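PDB 4QMK: type III secretion system effector protein ExoU from Pseudomonas fluorescens, which probably acts as a patatin-like phospholipase delivered into host cells, with a phosphatidylinositol 4,5-bisphosphate-binding domain that brings it to the plasma membrane. Local coordinates for residues 252-257 with 582-587; 163-168 with 577-582; 592-597 with 623-628; 143-148 with 277-282. One frame throughout, in Å; residues are numbered along the deposited sequence.

Contact 1. Residues 252-257 with 582-587; sequences DGRPQL and YPSLYR
Strand 254-260, at one edge of the mixed sheet of the patatin-like domain, lies against the end of helix 555-585, Leu-257 packing on Tyr-582, and Pro-255 on Tyr-582 and Pro-583. The closest apolar touch is a CH-pi contact. Leu-257 brings CD2 over the centre of the Tyr-582 ring, 3.3 Å from its centroid and only 10° off the normal. That ring is carried across to the strand because its CG stands anti to the backbone N (chi1 177°). Nearer the ring's phenol end, Pro-255 CB lies 3.9 Å from Tyr-582 CE2.

Two prolines then meet. Pro-583 kinks the helix, since its N has no hydrogen to offer the turn before, and its CA approaches Pro-255 O at 3.3 Å in a CA-H...O contact. Pro-255 also touches Tyr-586, whose CB sits 3.7 Å from Pro-255 CG just where the chain leaves the helix. The C-terminal helical region here meets a sheet edge, compact proline rings allowing close approach.

Polar groups border this patch. Arg-254 NH2 makes a weak bond of 3.1 Å to Ser-584 OG, bent to 121°, and both groups also bond to Thr-640. One face of the guanidinium is covered by Pro-583 O and Ser-584 CA. Beside it the aliphatic chains of the two arginines meet, Arg-254 CG lying 3.6 Å from Arg-587 CG.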
loop_
_atom_site.group_PDB
_atom_site.type_symbol
_atom_site.label_atom_id
_atom_site.label_comp_id
_atom_site.label_asym_id
_atom_site.label_seq_id
_atom_site.Cartn_x
_atom_site.Cartn_y
_atom_site.Cartn_z
ATOM N N ASP A 252 -6.303 14.569 20.959
ATOM C CA ASP A 252 -7.316 15.622 20.974
ATOM C C ASP A 252 -8.385 15.383 22.052
ATOM O O ASP A 252 -9.586 15.619 21.825
ATOM C CB ASP A 252 -7.956 15.764 19.570
ATOM C CG ASP A 252 -8.977 16.903 19.489
ATOM O OD1 ASP A 252 -8.661 18.021 19.934
ATOM O OD2 ASP A 252 -10.097 16.672 18.977
ATOM N N GLY A 253 -7.947 14.893 23.211
ATOM C CA GLY A 253 -8.834 14.663 24.349
ATOM C C GLY A 253 -9.614 13.355 24.373
ATOM O O GLY A 253 -10.355 13.102 25.330
ATOM N N ARG A 254 -9.430 12.497 23.358
ATOM C CA ARG A 254 -10.146 11.221 23.280
ATOM C C ARG A 254 -9.140 10.058 23.116
ATOM O O ARG A 254 -8.227 10.149 22.325
ATOM C CB ARG A 254 -11.107 11.252 22.088
ATOM C CG ARG A 254 -12.164 12.310 22.228
ATOM C CD ARG A 254 -12.672 12.911 20.915
ATOM N NE ARG A 254 -13.674 12.099 20.224
ATOM C CZ ARG A 254 -14.991 12.269 20.336
ATOM N NH1 ARG A 254 -15.502 13.224 21.119
ATOM N NH2 ARG A 254 -15.803 11.477 19.652
ATOM N N PRO A 255 -9.350 8.957 23.832
ATOM C CA PRO A 255 -8.555 7.786 23.589
ATOM C C PRO A 255 -8.880 7.118 22.265
ATOM O O PRO A 255 -10.065 7.080 21.862
ATOM C CB PRO A 255 -8.942 6.845 24.740
ATOM C CG PRO A 255 -10.331 7.251 25.092
ATOM C CD PRO A 255 -10.387 8.732 24.852
ATOM N N GLN A 256 -7.833 6.591 21.619
ATOM C CA GLN A 256 -7.943 5.813 20.371
ATOM C C GLN A 256 -7.193 4.520 20.474
ATOM O O GLN A 256 -6.066 4.527 20.868
ATOM C CB GLN A 256 -7.342 6.540 19.166
ATOM C CG GLN A 256 -8.088 7.763 18.736
ATOM C CD GLN A 256 -9.213 7.530 17.737
ATOM O OE1 GLN A 256 -9.652 8.475 17.144
ATOM N NE2 GLN A 256 -9.626 6.285 17.507
ATOM N N LEU A 257 -7.838 3.428 20.103
ATOM C CA LEU A 257 -7.170 2.164 19.994
ATOM C C LEU A 257 -6.365 2.165 18.713
ATOM O O LEU A 257 -6.912 2.344 17.622
ATOM C CB LEU A 257 -8.106 0.993 19.821
ATOM C CG LEU A 257 -8.700 0.106 20.893
ATOM C CD1 LEU A 257 -7.664 -0.104 21.981
ATOM C CD2 LEU A 257 -10.004 0.588 21.461
ATOM N N TYR A 582 -15.892 3.806 20.996
ATOM C CA TYR A 582 -14.842 3.740 21.978
ATOM C C TYR A 582 -14.300 5.143 22.398
ATOM O O TYR A 582 -14.377 5.494 23.536
ATOM C CB TYR A 582 -13.733 2.827 21.505
ATOM C CG TYR A 582 -12.558 2.785 22.469
ATOM C CD1 TYR A 582 -12.634 2.064 23.665
ATOM C CD2 TYR A 582 -11.418 3.536 22.242
ATOM C CE1 TYR A 582 -11.579 2.069 24.586
ATOM C CE2 TYR A 582 -10.365 3.547 23.162
ATOM C CZ TYR A 582 -10.453 2.796 24.320
ATOM O OH TYR A 582 -9.428 2.766 25.212
ATOM N N PRO A 583 -13.822 5.943 21.465
ATOM C CA PRO A 583 -13.349 7.272 21.803
ATOM C C PRO A 583 -14.341 8.203 22.464
ATOM O O PRO A 583 -13.888 8.998 23.302
ATOM C CB PRO A 583 -12.946 7.867 20.483
ATOM C CG PRO A 583 -12.651 6.710 19.655
ATOM C CD PRO A 583 -13.581 5.636 20.067
ATOM N N SER A 584 -15.636 8.150 22.095
ATOM C CA SER A 584 -16.640 9.022 22.720
ATOM C C SER A 584 -16.954 8.521 24.104
ATOM O O SER A 584 -17.072 9.285 25.057
ATOM C CB SER A 584 -17.981 8.961 21.994
ATOM O OG SER A 584 -18.190 9.986 21.042
ATOM N N LEU A 585 -17.126 7.210 24.197
ATOM C CA LEU A 585 -17.566 6.586 25.430
ATOM C C LEU A 585 -16.568 6.782 26.520
ATOM O O LEU A 585 -16.949 7.069 27.624
ATOM C CB LEU A 585 -17.836 5.103 25.162
ATOM C CG LEU A 585 -18.379 4.220 26.290
ATOM C CD1 LEU A 585 -19.625 4.795 26.890
ATOM C CD2 LEU A 585 -18.668 2.815 25.761
ATOM N N TYR A 586 -15.278 6.679 26.198
ATOM C CA TYR A 586 -14.228 6.861 27.194
ATOM C C TYR A 586 -13.624 8.250 27.207
ATOM O O TYR A 586 -12.570 8.459 27.736
ATOM C CB TYR A 586 -13.149 5.815 26.985
ATOM C CG TYR A 586 -13.721 4.481 27.299
ATOM C CD1 TYR A 586 -13.926 4.072 28.602
ATOM C CD2 TYR A 586 -14.152 3.670 26.303
ATOM C CE1 TYR A 586 -14.500 2.844 28.885
ATOM C CE2 TYR A 586 -14.720 2.441 26.572
ATOM C CZ TYR A 586 -14.875 2.038 27.869
ATOM O OH TYR A 586 -15.452 0.813 28.103
ATOM N N ARG A 587 -14.301 9.194 26.601
ATOM C CA ARG A 587 -13.856 10.559 26.608
ATOM C C ARG A 587 -14.061 11.084 28.059
ATOM O O ARG A 587 -15.200 11.043 28.569
ATOM C CB ARG A 587 -14.740 11.371 25.653
ATOM C CG ARG A 587 -14.139 12.674 25.161
ATOM C CD ARG A 587 -15.188 13.756 24.909
ATOM N NE ARG A 587 -15.223 14.585 26.096
ATOM C CZ ARG A 587 -16.258 15.289 26.522
ATOM N NH1 ARG A 587 -17.438 15.246 25.891
ATOM N NH2 ARG A 587 -16.106 16.019 27.624
#

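Contact 2. Residues 163-168 with 577-582; sequences VGNISQ and IREVIY
Arg-578 and Glu-579 reach from helix 555-585 to the turn at Gly-164 and Asn-165, and their charged ends come in at steep angles to the Asn-165 amide. The guanidinium plane is inclined 66° to that amide and the carboxylate plane 77°, so they cross without stacking. Between the two charged groups runs a salt bridge, Arg-578 NH1 to Glu-579 OE2 at 3.0 Å, which holds the acid in front of the turn. The same NH1 gives a weak, bent bond of 3.2 Å to Gly-164 O.

Asn-165 is the N-cap of helix 166-173. With CG anti to the backbone N (chi1 -177°), its OD1 accepts from Ser-167 N at 2.7 Å, and Gln-168 OE1 accepts a weak bond from Asn-165 N, completing a capping box. Glycine at 164 lets the backbone lie close to Gln-168 OE1, which also takes a weak bond from Gly-164 N. The cap's ND2 is turned to Leu-257 O on the neighbouring strand, so the amide serves helix and sheet together. A water held by Glu-579 OE1 accepts from Ile-166 N at 3.2 Å. A wider pi-type turn at 577-581 lies in the helix carrying both charged residues.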
loop_
_atom_site.group_PDB
_atom_site.type_symbol
_atom_site.label_atom_id
_atom_site.label_comp_id
_atom_site.label_asym_id
_atom_site.label_seq_id
_atom_site.Cartn_x
_atom_site.Cartn_y
_atom_site.Cartn_z
ATOM N N VAL A 163 -11.668 5.412 7.499
ATOM C CA VAL A 163 -10.549 4.557 7.220
ATOM C C VAL A 163 -10.635 3.425 8.258
ATOM O O VAL A 163 -11.489 3.414 9.176
ATOM C CB VAL A 163 -9.163 5.291 7.368
ATOM C CG1 VAL A 163 -9.088 6.538 6.486
ATOM C CG2 VAL A 163 -8.841 5.633 8.841
ATOM N N GLY A 164 -9.692 2.513 8.145
ATOM C CA GLY A 164 -9.652 1.338 8.998
ATOM C C GLY A 164 -9.250 1.554 10.443
ATOM O O GLY A 164 -9.884 1.021 11.320
ATOM N N ASN A 165 -8.185 2.319 10.675
ATOM C CA ASN A 165 -7.609 2.543 12.019
ATOM C C ASN A 165 -6.554 3.632 11.914
ATOM O O ASN A 165 -5.931 3.805 10.885
ATOM C CB ASN A 165 -6.967 1.265 12.584
ATOM C CG ASN A 165 -6.419 1.441 14.050
ATOM O OD1 ASN A 165 -5.206 1.684 14.271
ATOM N ND2 ASN A 165 -7.290 1.270 15.029
ATOM N N ILE A 166 -6.384 4.399 12.960
ATOM C CA ILE A 166 -5.358 5.425 12.954
ATOM C C ILE A 166 -3.962 4.837 12.686
ATOM O O ILE A 166 -3.091 5.529 12.207
ATOM C CB ILE A 166 -5.404 6.246 14.234
ATOM C CG1 ILE A 166 -4.572 7.481 14.094
ATOM C CG2 ILE A 166 -4.948 5.466 15.431
ATOM C CD1 ILE A 166 -4.973 8.457 15.173
ATOM N N SER A 167 -3.760 3.549 12.928
ATOM C CA SER A 167 -2.532 2.904 12.459
ATOM C C SER A 167 -2.228 3.145 10.979
ATOM O O SER A 167 -1.073 3.246 10.574
ATOM C CB SER A 167 -2.617 1.400 12.657
ATOM O OG SER A 167 -3.770 0.816 12.075
ATOM N N GLN A 168 -3.252 3.228 10.155
ATOM C CA GLN A 168 -3.038 3.448 8.726
ATOM C C GLN A 168 -2.418 4.800 8.415
ATOM O O GLN A 168 -1.529 4.922 7.576
ATOM C CB GLN A 168 -4.319 3.158 7.969
ATOM C CG GLN A 168 -4.522 1.650 7.891
ATOM C CD GLN A 168 -5.927 1.223 7.612
ATOM O OE1 GLN A 168 -6.876 1.962 7.835
ATOM N NE2 GLN A 168 -6.073 0.008 7.165
ATOM N N ILE A 577 -17.762 0.257 16.497
ATOM C CA ILE A 577 -17.576 0.256 17.933
ATOM C C ILE A 577 -16.218 0.707 18.326
ATOM O O ILE A 577 -16.053 1.583 19.115
ATOM C CB ILE A 577 -17.837 -1.132 18.522
ATOM C CG1 ILE A 577 -19.368 -1.382 18.526
ATOM C CG2 ILE A 577 -17.333 -1.221 19.947
ATOM C CD1 ILE A 577 -19.816 -2.790 18.886
ATOM N N ARG A 578 -15.231 0.133 17.708
ATOM C CA ARG A 578 -13.831 0.388 18.070
ATOM C C ARG A 578 -13.390 1.784 17.665
ATOM O O ARG A 578 -12.687 2.428 18.372
ATOM C CB ARG A 578 -12.985 -0.650 17.316
ATOM C CG ARG A 578 -11.551 -0.673 17.734
ATOM C CD ARG A 578 -10.614 -0.600 16.561
ATOM N NE ARG A 578 -10.571 -1.813 15.783
ATOM C CZ ARG A 578 -10.116 -1.852 14.544
ATOM N NH1 ARG A 578 -9.651 -0.760 13.973
ATOM N NH2 ARG A 578 -10.128 -2.979 13.877
ATOM N N GLU A 579 -13.876 2.249 16.536
ATOM C CA GLU A 579 -13.393 3.449 15.897
ATOM C C GLU A 579 -14.264 4.713 16.126
ATOM O O GLU A 579 -13.809 5.822 15.988
ATOM C CB GLU A 579 -13.329 3.135 14.398
ATOM C CG GLU A 579 -12.169 3.724 13.625
ATOM C CD GLU A 579 -10.801 3.189 14.072
ATOM O OE1 GLU A 579 -9.865 4.026 14.152
ATOM O OE2 GLU A 579 -10.686 1.982 14.380
ATOM N N VAL A 580 -15.511 4.534 16.510
ATOM C CA VAL A 580 -16.387 5.648 16.724
ATOM C C VAL A 580 -16.940 5.699 18.158
ATOM O O VAL A 580 -16.877 6.741 18.836
ATOM C CB VAL A 580 -17.563 5.594 15.762
ATOM C CG1 VAL A 580 -18.487 6.758 16.048
ATOM C CG2 VAL A 580 -17.088 5.659 14.337
ATOM N N ILE A 581 -17.420 4.578 18.658
ATOM C CA ILE A 581 -17.950 4.582 19.994
ATOM C C ILE A 581 -16.901 4.676 21.077
ATOM O O ILE A 581 -16.995 5.557 21.957
ATOM C CB ILE A 581 -18.832 3.404 20.220
ATOM C CG1 ILE A 581 -20.088 3.566 19.352
ATOM C CG2 ILE A 581 -19.246 3.374 21.663
ATOM C CD1 ILE A 581 -20.989 2.353 19.368
ATOM N N TYR A 582 -15.892 3.806 20.996
ATOM C CA TYR A 582 -14.842 3.740 21.978
ATOM C C TYR A 582 -14.300 5.143 22.398
ATOM O O TYR A 582 -14.377 5.494 23.536
ATOM C CB TYR A 582 -13.733 2.827 21.505
ATOM C CG TYR A 582 -12.558 2.785 22.469
ATOM C CD1 TYR A 582 -12.634 2.064 23.665
ATOM C CD2 TYR A 582 -11.418 3.536 22.242
ATOM C CE1 TYR A 582 -11.579 2.069 24.586
ATOM C CE2 TYR A 582 -10.365 3.547 23.162
ATOM C CZ TYR A 582 -10.453 2.796 24.320
ATOM O OH TYR A 582 -9.428 2.766 25.212
HETATM O O HOH W 1 -7.958 4.525 15.757
#

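Contact 3. Residues 592-597 with 623-628; sequences AANVEL and KHYRAR
Asn-594 grips the backbone of Arg-626 with both ends of its amide, and this is the tight part of the contact. Arg-626 N points almost straight at Asn-594 OD1, 3.2 Å away with an N-H...O angle of 177°. In return Asn-594 ND2 donates to Arg-626 O at 2.7 Å, Arg-626 O lying in the plane of the Asn-594 amide. Asparagine suits the place because one short side chain offers a donor and an acceptor to one peptide segment. The amide is also stacked on the Tyr-625 ring, the planes only 6° apart, with ND2 3.7 Å above the ring and displaced toward its rim. Gln-590 OE1 is a second acceptor for ND2. Leu-597, its CG anti to the backbone N (chi1 175°), brings CD2 to the edge of that ring, 3.5 Å from Tyr-625 N.

The looser side belongs to exposed side chains. His-624 CB lies 4.0 Å from Leu-597 CD2, and the Arg-626 side chain leads away. A water bridges Asn-594 OD1 and His-624 O. Helices 592-606 and 611-624 thus form a helical hairpin whose outgoing chain is tied back to the first helix, consistent with a helical bundle in the C-terminal domain.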
loop_
_atom_site.group_PDB
_atom_site.type_symbol
_atom_site.label_atom_id
_atom_site.label_comp_id
_atom_site.label_asym_id
_atom_site.label_seq_id
_atom_site.Cartn_x
_atom_site.Cartn_y
_atom_site.Cartn_z
ATOM N N ALA A 592 -23.365 11.500 31.345
ATOM C CA ALA A 592 -23.858 10.197 31.629
ATOM C C ALA A 592 -24.902 9.661 30.614
ATOM O O ALA A 592 -24.890 8.460 30.332
ATOM C CB ALA A 592 -24.400 10.153 33.050
ATOM N N ALA A 593 -25.782 10.540 30.107
ATOM C CA ALA A 593 -26.806 10.155 29.184
ATOM C C ALA A 593 -26.171 9.662 27.875
ATOM O O ALA A 593 -26.632 8.678 27.254
ATOM C CB ALA A 593 -27.795 11.315 28.947
ATOM N N ASN A 594 -25.102 10.324 27.473
ATOM C CA ASN A 594 -24.336 9.902 26.287
ATOM C C ASN A 594 -23.641 8.550 26.523
ATOM O O ASN A 594 -23.560 7.731 25.619
ATOM C CB ASN A 594 -23.291 10.972 25.890
ATOM C CG ASN A 594 -23.893 12.123 25.110
ATOM O OD1 ASN A 594 -25.034 12.057 24.661
ATOM N ND2 ASN A 594 -23.108 13.166 24.894
ATOM N N VAL A 595 -23.146 8.314 27.738
ATOM C CA VAL A 595 -22.514 7.006 28.077
ATOM C C VAL A 595 -23.547 5.900 27.984
ATOM O O VAL A 595 -23.315 4.836 27.414
ATOM C CB VAL A 595 -21.864 7.070 29.504
ATOM C CG1 VAL A 595 -21.453 5.728 30.041
ATOM C CG2 VAL A 595 -20.671 8.001 29.467
ATOM N N GLU A 596 -24.719 6.174 28.515
ATOM C CA GLU A 596 -25.832 5.225 28.488
ATOM C C GLU A 596 -26.237 4.941 27.026
ATOM O O GLU A 596 -26.420 3.802 26.644
ATOM C CB GLU A 596 -26.974 5.834 29.272
ATOM C CG GLU A 596 -28.191 4.970 29.511
ATOM C CD GLU A 596 -29.210 5.687 30.416
ATOM O OE1 GLU A 596 -29.182 6.957 30.515
ATOM O OE2 GLU A 596 -30.037 4.988 31.044
ATOM N N LEU A 597 -26.348 5.990 26.219
ATOM C CA LEU A 597 -26.736 5.871 24.799
ATOM C C LEU A 597 -25.715 5.012 24.010
ATOM O O LEU A 597 -26.083 4.071 23.337
ATOM C CB LEU A 597 -26.828 7.262 24.181
ATOM C CG LEU A 597 -27.094 7.341 22.685
ATOM C CD1 LEU A 597 -28.539 6.963 22.392
ATOM C CD2 LEU A 597 -26.824 8.724 22.164
ATOM N N LYS A 623 -29.636 11.038 16.275
ATOM C CA LYS A 623 -30.806 11.695 16.834
ATOM C C LYS A 623 -30.672 12.161 18.293
ATOM O O LYS A 623 -31.181 13.225 18.651
ATOM C CB LYS A 623 -31.972 10.755 16.738
ATOM C CG LYS A 623 -33.299 11.364 17.113
ATOM C CD LYS A 623 -34.437 10.419 16.737
ATOM C CE LYS A 623 -35.798 11.113 16.732
ATOM N NZ LYS A 623 -36.847 10.190 16.170
ATOM N N HIS A 624 -29.947 11.393 19.114
ATOM C CA HIS A 624 -29.878 11.688 20.531
ATOM C C HIS A 624 -28.535 12.098 21.091
ATOM O O HIS A 624 -28.488 12.668 22.175
ATOM C CB HIS A 624 -30.334 10.474 21.305
ATOM C CG HIS A 624 -31.706 10.020 20.968
ATOM N ND1 HIS A 624 -32.831 10.561 21.549
ATOM C CD2 HIS A 624 -32.138 9.035 20.147
ATOM C CE1 HIS A 624 -33.903 9.953 21.066
ATOM N NE2 HIS A 624 -33.506 9.014 20.225
ATOM N N TYR A 625 -27.437 11.761 20.435
ATOM C CA TYR A 625 -26.138 12.104 20.998
ATOM C C TYR A 625 -26.047 13.614 21.125
ATOM O O TYR A 625 -26.380 14.271 20.190
ATOM C CB TYR A 625 -25.034 11.659 20.092
ATOM C CG TYR A 625 -23.682 11.889 20.663
ATOM C CD1 TYR A 625 -23.135 10.991 21.484
ATOM C CD2 TYR A 625 -22.962 13.021 20.376
ATOM C CE1 TYR A 625 -21.883 11.190 22.050
ATOM C CE2 TYR A 625 -21.683 13.202 20.865
ATOM C CZ TYR A 625 -21.151 12.287 21.717
ATOM O OH TYR A 625 -19.885 12.448 22.252
ATOM N N ARG A 626 -25.628 14.132 22.282
ATOM C CA ARG A 626 -25.476 15.576 22.524
ATOM C C ARG A 626 -24.025 16.034 22.804
ATOM O O ARG A 626 -23.409 15.572 23.748
ATOM C CB ARG A 626 -26.260 15.918 23.779
ATOM C CG ARG A 626 -27.751 15.601 23.748
ATOM C CD ARG A 626 -28.519 16.419 22.727
ATOM N NE ARG A 626 -28.228 17.834 22.876
ATOM C CZ ARG A 626 -29.076 18.825 22.605
ATOM N NH1 ARG A 626 -30.315 18.562 22.155
ATOM N NH2 ARG A 626 -28.687 20.104 22.820
ATOM N N ALA A 627 -23.513 16.991 22.038
ATOM C CA ALA A 627 -22.145 17.544 22.258
ATOM C C ALA A 627 -22.133 18.969 22.819
ATOM O O ALA A 627 -23.155 19.642 22.792
ATOM C CB ALA A 627 -21.392 17.541 20.952
ATOM N N ARG A 628 -20.991 19.436 23.347
ATOM C CA ARG A 628 -20.922 20.830 23.836
ATOM C C ARG A 628 -20.416 21.661 22.681
ATOM O O ARG A 628 -19.675 21.147 21.838
ATOM C CB ARG A 628 -19.975 21.043 25.041
ATOM C CG ARG A 628 -20.141 20.094 26.224
ATOM C CD ARG A 628 -21.194 20.483 27.251
ATOM N NE ARG A 628 -20.733 21.571 28.101
ATOM C CZ ARG A 628 -21.216 21.862 29.314
ATOM N NH1 ARG A 628 -22.176 21.127 29.884
ATOM N NH2 ARG A 628 -20.718 22.887 29.971
HETATM O O HOH W 2 -27.582 11.693 24.632
#

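Contact 4. Residues 143-148 with 277-282; sequences AWLQEA and SGALPG
Ser-277 OG has two backbone carbonyl oxygens, Thr-246 O and Ser-104 O, within hydrogen-bonding reach; it can donate to only one of them at a time, and it probably helps hold the end of helix 270-278, beyond which Ala-279 and Pro-281 come up to Leu-145 of helix 140-157. No hydrogen bond spans the two segments themselves; the contact is apolar and largely buried, though its distances are long. Leu-145 points its side chain at the turn. Its CG lies anti to the carbonyl carbon (chi1 -80°) and the chain then runs on extended, which brings CD1 to 4.4 Å from Ala-279 CB. Leu-145 CB stands equally far, 4.4 Å, from Pro-281 CD. The closer meeting involves the helix backbone, with Pro-281 CB 3.9 Å from Leu-145 O.

Ser-104 belongs to a GxSxG sequence, which in patatin-like enzymes forms the nucleophile elbow and makes it the probable nucleophile. Leu-280 lies near this probable elbow without touching it, while helix 140-157 packs against the turn through Leu-145. Alanine and the proline ring are compact enough to come up to that leucine, whose branched end supplies the apolar surface they meet. Gln-146 leans toward the same turn but is poorly ordered, and its amide carries no weight.

On the same helix, Trp-144 NE1 bonds to Ser-158 OG of the second subunit, and Leu-159 of that subunit packs against Trp-144.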
loop_
_atom_site.group_PDB
_atom_site.type_symbol
_atom_site.label_atom_id
_atom_site.label_comp_id
_atom_site.label_asym_id
_atom_site.label_seq_id
_atom_site.Cartn_x
_atom_site.Cartn_y
_atom_site.Cartn_z
ATOM N N ALA A 143 8.868 11.524 20.210
ATOM C CA ALA A 143 8.650 12.912 20.474
ATOM C C ALA A 143 7.569 13.430 19.573
ATOM O O ALA A 143 6.668 14.130 20.004
ATOM C CB ALA A 143 9.939 13.686 20.255
ATOM N N TRP A 144 7.668 13.103 18.302
ATOM C CA TRP A 144 6.678 13.558 17.358
ATOM C C TRP A 144 5.268 13.133 17.760
ATOM O O TRP A 144 4.305 13.897 17.579
ATOM C CB TRP A 144 6.986 13.037 15.971
ATOM C CG TRP A 144 6.004 13.482 14.981
ATOM C CD1 TRP A 144 5.996 14.664 14.322
ATOM C CD2 TRP A 144 4.874 12.752 14.523
ATOM N NE1 TRP A 144 4.913 14.730 13.466
ATOM C CE2 TRP A 144 4.209 13.561 13.570
ATOM C CE3 TRP A 144 4.371 11.494 14.807
ATOM C CZ2 TRP A 144 3.059 13.147 12.900
ATOM C CZ3 TRP A 144 3.204 11.079 14.149
ATOM C CH2 TRP A 144 2.562 11.912 13.210
ATOM N N LEU A 145 5.139 11.927 18.292
ATOM C CA LEU A 145 3.859 11.469 18.705
ATOM C C LEU A 145 3.230 12.318 19.785
ATOM O O LEU A 145 2.021 12.535 19.738
ATOM C CB LEU A 145 3.907 10.010 19.090
ATOM C CG LEU A 145 3.866 9.120 17.862
ATOM C CD1 LEU A 145 4.462 7.768 18.169
ATOM C CD2 LEU A 145 2.436 8.994 17.354
ATOM N N GLN A 146 4.004 12.830 20.741
ATOM C CA GLN A 146 3.393 13.749 21.733
ATOM C C GLN A 146 2.929 15.051 21.088
ATOM O O GLN A 146 1.768 15.428 21.231
ATOM C CB GLN A 146 4.295 14.065 22.913
ATOM C CG GLN A 146 4.204 13.070 24.069
ATOM C CD GLN A 146 5.025 11.805 23.831
ATOM O OE1 GLN A 146 6.098 11.852 23.218
ATOM N NE2 GLN A 146 4.552 10.675 24.357
ATOM N N GLU A 147 3.806 15.699 20.327
ATOM C CA GLU A 147 3.472 16.993 19.726
ATOM C C GLU A 147 2.337 16.938 18.705
ATOM O O GLU A 147 1.479 17.822 18.682
ATOM C CB GLU A 147 4.696 17.644 19.088
ATOM C CG GLU A 147 5.694 18.212 20.101
ATOM C CD GLU A 147 6.717 17.186 20.599
ATOM O OE1 GLU A 147 7.517 16.707 19.762
ATOM O OE2 GLU A 147 6.765 16.890 21.826
ATOM N N ALA A 148 2.286 15.873 17.922
ATOM C CA ALA A 148 1.328 15.765 16.825
ATOM C C ALA A 148 -0.025 15.153 17.179
ATOM O O ALA A 148 -0.938 15.090 16.331
ATOM C CB ALA A 148 1.956 14.945 15.726
ATOM N N SER A 277 3.822 1.652 19.443
ATOM C CA SER A 277 2.943 1.127 20.428
ATOM C C SER A 277 3.361 1.544 21.793
ATOM O O SER A 277 2.562 1.994 22.577
ATOM C CB SER A 277 2.908 -0.381 20.311
ATOM O OG SER A 277 2.166 -0.934 21.354
ATOM N N GLY A 278 4.643 1.417 22.082
ATOM C CA GLY A 278 5.137 1.738 23.396
ATOM C C GLY A 278 5.154 3.218 23.739
ATOM O O GLY A 278 5.160 3.568 24.892
ATOM N N ALA A 279 5.169 4.085 22.741
ATOM C CA ALA A 279 5.257 5.512 22.975
ATOM C C ALA A 279 3.985 6.241 22.845
ATOM O O ALA A 279 4.033 7.443 22.605
ATOM C CB ALA A 279 6.133 6.116 21.923
ATOM N N LEU A 280 2.835 5.586 22.844
ATOM C CA LEU A 280 1.604 6.390 22.586
ATOM C C LEU A 280 1.384 7.572 23.578
ATOM O O LEU A 280 1.681 7.466 24.777
ATOM C CB LEU A 280 0.403 5.489 22.454
ATOM C CG LEU A 280 0.596 4.662 21.212
ATOM C CD1 LEU A 280 -0.246 3.437 21.254
ATOM C CD2 LEU A 280 0.244 5.491 20.024
ATOM N N PRO A 281 0.942 8.731 23.046
ATOM C CA PRO A 281 0.748 9.910 23.867
ATOM C C PRO A 281 -0.340 9.722 24.905
ATOM O O PRO A 281 -1.393 9.140 24.587
ATOM C CB PRO A 281 0.277 10.965 22.849
ATOM C CG PRO A 281 -0.382 10.190 21.766
ATOM C CD PRO A 281 0.469 8.964 21.664
ATOM N N GLY A 282 -0.038 10.116 26.134
ATOM C CA GLY A 282 -1.024 10.287 27.189
ATOM C C GLY A 282 -1.434 11.725 26.992
ATOM O O GLY A 282 -2.513 12.150 27.392
#

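From the N terminus, helix 140-157 opens contact 4, which closes on the turn at 277-282 and so stays within the patatin-like domain. Contact 2 opens at 163-168 and contact 1 at 252-257, both inside that loop, but they close far along the chain on neighbouring parts of helix 555-585. All three therefore cross one another. Contacts 1 and 2 share Tyr-582 and touch through Leu-257 O and Asn-165 ND2, tying strand 254-260 and the cap of helix 166-173 to one long helix. Contact 3 follows in series, closing a short hairpin in the C-terminal domain, and meets contact 1 where Tyr-625 OH reaches Ser-584 OG. Its centre lies about 29 Å from that of contact 4.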